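Local structure of IroE protein (Escherichia coli, 2GZS) at residues D60-Q65 / A253-A258; R177-L182 / L220-T225. The protein catalyses the hydrolysis of the trilactone of enterobactin and its glucosylated salmochelin forms, usually once per molecule, giving linear trimers, and prefers the iron-free siderophores. All coordinates share one frame; numbering follows the deposited sequence.

Contact 1 of 2, residues D60-Q65 / A253-A258; sequences DELLKQ and ASFRQA
The phenyl ring of F255 carries the aliphatic stem of R256 on one face and is met obliquely by the leucine L62 of the other helix. R256 CG stands 3.7 Å above the ring plane, over its centre, in a CH-pi-like packing between successive residues of segment 253-258. From segment 60-65, L62 CD2 reaches F255 CE1 at 4.1 Å and R256 CG at 3.8 Å, so a single methyl group touches both the ring and the arginine stem. The guanidinium of R256 is approached at a slant by L62 CB. L62 swings its branched end toward R256 and F255 because CG lies opposite the backbone N (chi1 178°). The CA atoms of L62 and R256 are 7.4 Å apart. R256 is stretched from CG to NE, which sets its CG methylene against both leucine and phenyl and carries the charged end past them.

Arginine suits this place because one chain serves both apolar and charged needs. Its NH1 has a long, weak ion pair with D59 OD2, while D59 OD1 accepts a hydrogen bond from L62 N. E61 OE1 stays 4.8 Å from R256 NH1, where its charge could still add to the negative field around the guanidinium. Leucine and phenylalanine, by contrast, bring apolar bulk to a buried seam.

The contact joins helix 60-66 to helix 247-262, which begins with the active-site H247. L62 also packs on L259 and L260, F255 on V54 and R57 of helix 51-57, and A258 and S254 turn to Y169 and A171 of strand 167-171.

Contact 2 of 2, residues R177-L182 / L220-T225; sequences RGYDAL and LSKIHT
K222 leaves its helix with CG beside the backbone N (chi1 -82°), then bends at chi3 (-149°), and this carries its ammonium to D180, whose own CG also lies beside the backbone N (chi1 -68°). The two side chains cross at about a right angle, and K222 NZ gives a hydrogen bond of 2.7 Å to D180 OD1, using the syn lone pair of that oxygen. The second oxygen is farther off: D180 OD2 lies 3.3 Å from K222 NZ, so the salt bridge leans on one oxygen.

Y179 runs inward beside this pair. K222 CD meets its ring obliquely at Y179 CE2, 4.1 Å away, and the phenol continues past the lysine until Y179 OH rests 3.8 Å from I223 CG1. Tyrosine suits the place because its ring meets the CD methylene of K222 while its hydroxyl-tipped end extends to I223 on the same helix. I223 packs on F239 of strand 237-241, while the side chain of Y179 touches P173 and S174 and is about 8 Å from the bound diisopropyl phosphonate.

With an alanine in place of K222, the carboxylate of D180 would probably lose its positive mate and Y179 CE2 its contact with the lysine CD. The chemistry is therefore graded, from an ion pair at the exposed D180 to apolar packing around buried Y179 and I223, tying the start of helix 179-187 to helix 219-232.

In the fold
Contacts 1 and 2 share no helix and do not touch: their nearest atoms are about 12 Å apart and their centres 27 Å. Both join helices of an esterase whose mixed sheet fits the alpha/beta-hydrolase fold. The pairing 60-65 with 253-258 is the more buried, with its centre nearer that of the chain, and it rests on apolar packing while its arginine has a long, weak ion pair with D59, just before segment 60-65. The pairing 177-182 with 220-225 lies farther out and spans a partly buried seam, where a direct salt bridge marks the exposed side. The side chains of F255 and Y179, the buried aromatics of the two contacts, are about 12 Å and 10 Å from that of S149.

Contact 1 of 2, residues D60-Q65 / A253-A258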
# COMPACT_ATOMS: atom_id res chain seq x y z
N ASP A 60 -12.20 14.34 -7.18
CA ASP A 60 -11.69 14.93 -8.41
C ASP A 60 -10.52 15.88 -8.13
O ASP A 60 -9.68 15.97 -9.04
CB ASP A 60 -12.81 15.66 -9.18
CG ASP A 60 -13.58 14.84 -10.19
OD1 ASP A 60 -13.16 13.74 -10.59
OD2 ASP A 60 -14.67 15.31 -10.62
N GLU A 61 -10.46 16.58 -6.99
CA GLU A 61 -9.33 17.49 -6.78
C GLU A 61 -8.02 16.70 -6.74
O GLU A 61 -7.04 17.13 -7.30
CB GLU A 61 -9.30 18.34 -5.48
CG GLU A 61 -8.05 19.15 -5.26
CD GLU A 61 -6.99 18.94 -4.21
OE1 GLU A 61 -6.80 17.82 -3.62
OE2 GLU A 61 -6.23 19.96 -3.92
N LEU A 62 -7.96 15.52 -6.09
CA LEU A 62 -6.75 14.73 -6.13
C LEU A 62 -6.44 14.24 -7.55
O LEU A 62 -5.31 14.36 -7.95
CB LEU A 62 -6.88 13.53 -5.15
CG LEU A 62 -5.64 12.60 -5.16
CD1 LEU A 62 -4.36 13.16 -4.64
CD2 LEU A 62 -6.01 11.37 -4.32
N LEU A 63 -7.47 13.75 -8.24
CA LEU A 63 -7.20 13.28 -9.61
C LEU A 63 -6.68 14.38 -10.54
O LEU A 63 -5.79 14.04 -11.30
CB LEU A 63 -8.48 12.63 -10.13
CG LEU A 63 -9.04 11.43 -9.30
CD1 LEU A 63 -10.26 10.82 -10.01
CD2 LEU A 63 -7.97 10.37 -9.06
N LYS A 64 -7.24 15.58 -10.35
CA LYS A 64 -6.74 16.74 -11.11
C LYS A 64 -5.29 16.98 -10.83
O LYS A 64 -4.45 17.14 -11.69
CB LYS A 64 -7.64 17.92 -10.76
CG LYS A 64 -7.12 19.25 -11.34
CD LYS A 64 -8.14 20.32 -10.92
CE LYS A 64 -7.70 21.73 -11.26
NZ LYS A 64 -6.97 22.41 -10.16
N GLN A 65 -4.90 16.97 -9.52
CA GLN A 65 -3.51 17.25 -9.19
C GLN A 65 -2.52 16.19 -9.69
O GLN A 65 -1.43 16.37 -10.13
CB GLN A 65 -3.38 17.45 -7.66
CG GLN A 65 -2.00 17.89 -7.21
CD GLN A 65 -1.64 19.31 -7.74
OE1 GLN A 65 -2.55 20.15 -7.72
NE2 GLN A 65 -0.42 19.49 -8.18
N ALA A 253 -3.92 11.57 4.46
CA ALA A 253 -2.65 12.17 4.10
C ALA A 253 -1.69 11.20 3.47
O ALA A 253 -0.97 11.48 2.50
CB ALA A 253 -1.98 12.78 5.35
N SER A 254 -1.59 10.02 4.08
CA SER A 254 -0.57 9.07 3.62
C SER A 254 -1.00 8.48 2.24
O SER A 254 -0.09 8.39 1.43
CB SER A 254 -0.35 8.01 4.72
OG SER A 254 -1.46 7.16 4.88
N PHE A 255 -2.28 8.17 2.07
CA PHE A 255 -2.58 7.58 0.73
C PHE A 255 -2.45 8.69 -0.31
O PHE A 255 -1.99 8.42 -1.42
CB PHE A 255 -3.94 6.90 0.75
CG PHE A 255 -5.16 7.58 0.22
CD1 PHE A 255 -5.41 7.76 -1.17
CD2 PHE A 255 -6.15 8.06 1.07
CE1 PHE A 255 -6.56 8.39 -1.63
CE2 PHE A 255 -7.27 8.72 0.61
CZ PHE A 255 -7.50 8.89 -0.75
N ARG A 256 -2.92 9.90 0.01
CA ARG A 256 -2.86 10.93 -1.06
C ARG A 256 -1.45 11.31 -1.32
O ARG A 256 -1.02 11.51 -2.47
CB ARG A 256 -3.72 12.11 -0.59
CG ARG A 256 -5.20 11.80 -0.59
CD ARG A 256 -5.94 13.06 -0.11
NE ARG A 256 -7.25 12.66 0.39
CZ ARG A 256 -8.38 13.11 -0.14
NH1 ARG A 256 -8.23 13.97 -1.14
NH2 ARG A 256 -9.51 12.68 0.39
N GLN A 257 -0.58 11.44 -0.32
CA GLN A 257 0.80 11.81 -0.55
C GLN A 257 1.56 10.70 -1.29
O GLN A 257 2.42 10.99 -2.10
CB GLN A 257 1.51 12.25 0.76
CG GLN A 257 2.95 12.72 0.49
CD GLN A 257 2.97 14.03 -0.30
OE1 GLN A 257 2.50 15.06 0.20
NE2 GLN A 257 3.46 14.03 -1.53
N ALA A 258 1.18 9.44 -1.02
CA ALA A 258 1.81 8.36 -1.81
C ALA A 258 1.43 8.47 -3.29
O ALA A 258 2.33 8.31 -4.10
CB ALA A 258 1.39 7.01 -1.20

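Contact 2 of 2, residues R177-L182 / L220-T225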
# COMPACT_ATOMS: atom_id res chain seq x y z
N ARG A 177 1.08 -4.37 16.90
CA ARG A 177 1.87 -5.01 17.96
C ARG A 177 3.22 -5.53 17.49
O ARG A 177 4.22 -5.56 18.23
CB ARG A 177 1.08 -6.23 18.45
CG ARG A 177 -0.25 -5.95 19.11
CD ARG A 177 -0.76 -7.33 19.62
NE ARG A 177 0.08 -7.71 20.77
CZ ARG A 177 1.00 -8.66 20.84
NH1 ARG A 177 1.38 -9.47 19.84
NH2 ARG A 177 1.61 -8.79 22.03
N GLY A 178 3.28 -5.98 16.24
CA GLY A 178 4.58 -6.56 15.86
C GLY A 178 5.42 -5.60 15.03
O GLY A 178 6.27 -5.96 14.20
N TYR A 179 5.18 -4.28 15.22
CA TYR A 179 5.99 -3.25 14.55
C TYR A 179 7.47 -3.43 14.80
O TYR A 179 8.29 -3.44 13.90
CB TYR A 179 5.56 -1.87 15.07
CG TYR A 179 6.36 -0.63 14.84
CD1 TYR A 179 6.56 -0.24 13.52
CD2 TYR A 179 6.92 0.16 15.85
CE1 TYR A 179 7.29 0.89 13.22
CE2 TYR A 179 7.65 1.31 15.57
CZ TYR A 179 7.83 1.67 14.23
OH TYR A 179 8.53 2.79 13.85
N ASP A 180 7.89 -3.54 16.07
CA ASP A 180 9.30 -3.64 16.36
C ASP A 180 9.87 -4.94 15.80
O ASP A 180 11.04 -4.86 15.39
CB ASP A 180 9.59 -3.58 17.88
CG ASP A 180 9.28 -2.19 18.46
OD1 ASP A 180 10.18 -1.33 18.36
OD2 ASP A 180 8.19 -1.97 19.03
N ALA A 181 9.06 -6.01 15.86
CA ALA A 181 9.63 -7.27 15.29
C ALA A 181 9.90 -7.14 13.80
O ALA A 181 10.88 -7.63 13.21
CB ALA A 181 8.70 -8.44 15.48
N LEU A 182 8.98 -6.45 13.11
CA LEU A 182 9.17 -6.17 11.67
C LEU A 182 10.30 -5.21 11.44
O LEU A 182 11.10 -5.44 10.49
CB LEU A 182 7.89 -5.53 11.10
CG LEU A 182 7.12 -6.05 9.92
CD1 LEU A 182 7.48 -7.47 9.52
CD2 LEU A 182 5.61 -5.94 10.20
N LEU A 220 10.08 8.12 16.58
CA LEU A 220 10.99 8.80 15.67
C LEU A 220 12.43 8.36 15.86
O LEU A 220 13.21 8.36 14.91
CB LEU A 220 10.94 10.33 15.84
CG LEU A 220 9.55 10.94 15.63
CD1 LEU A 220 9.28 12.03 16.66
CD2 LEU A 220 9.40 11.48 14.22
N SER A 221 12.83 8.02 17.08
CA SER A 221 14.14 7.47 17.32
C SER A 221 14.36 6.19 16.53
O SER A 221 15.37 6.06 15.84
CB SER A 221 14.28 7.20 18.83
OG SER A 221 15.54 6.64 19.09
N LYS A 222 13.40 5.29 16.61
CA LYS A 222 13.43 4.03 15.89
C LYS A 222 13.55 4.26 14.39
O LYS A 222 14.32 3.56 13.71
CB LYS A 222 12.15 3.23 16.22
CG LYS A 222 12.33 2.51 17.55
CD LYS A 222 11.11 1.62 17.77
CE LYS A 222 10.79 1.45 19.24
NZ LYS A 222 9.35 1.08 19.38
N ILE A 223 12.78 5.25 13.92
CA ILE A 223 12.83 5.47 12.47
C ILE A 223 14.14 6.07 12.07
O ILE A 223 14.72 5.69 11.03
CB ILE A 223 11.68 6.43 12.07
CG1 ILE A 223 10.30 5.80 12.28
CG2 ILE A 223 11.88 6.88 10.63
CD1 ILE A 223 9.19 6.82 12.11
N HIS A 224 14.71 6.99 12.86
CA HIS A 224 15.98 7.53 12.39
C HIS A 224 17.05 6.46 12.38
O HIS A 224 17.86 6.44 11.43
CB HIS A 224 16.41 8.77 13.20
CG HIS A 224 15.45 9.89 12.84
ND1 HIS A 224 15.21 10.25 11.53
CD2 HIS A 224 14.65 10.68 13.57
CE1 HIS A 224 14.33 11.22 11.47
NE2 HIS A 224 13.98 11.51 12.70
N THR A 225 17.06 5.58 13.39
CA THR A 225 18.08 4.54 13.30
C THR A 225 17.83 3.65 12.07
O THR A 225 18.77 3.25 11.38
CB THR A 225 18.03 3.64 14.54
OG1 THR A 225 18.43 4.47 15.65
CG2 THR A 225 18.94 2.43 14.46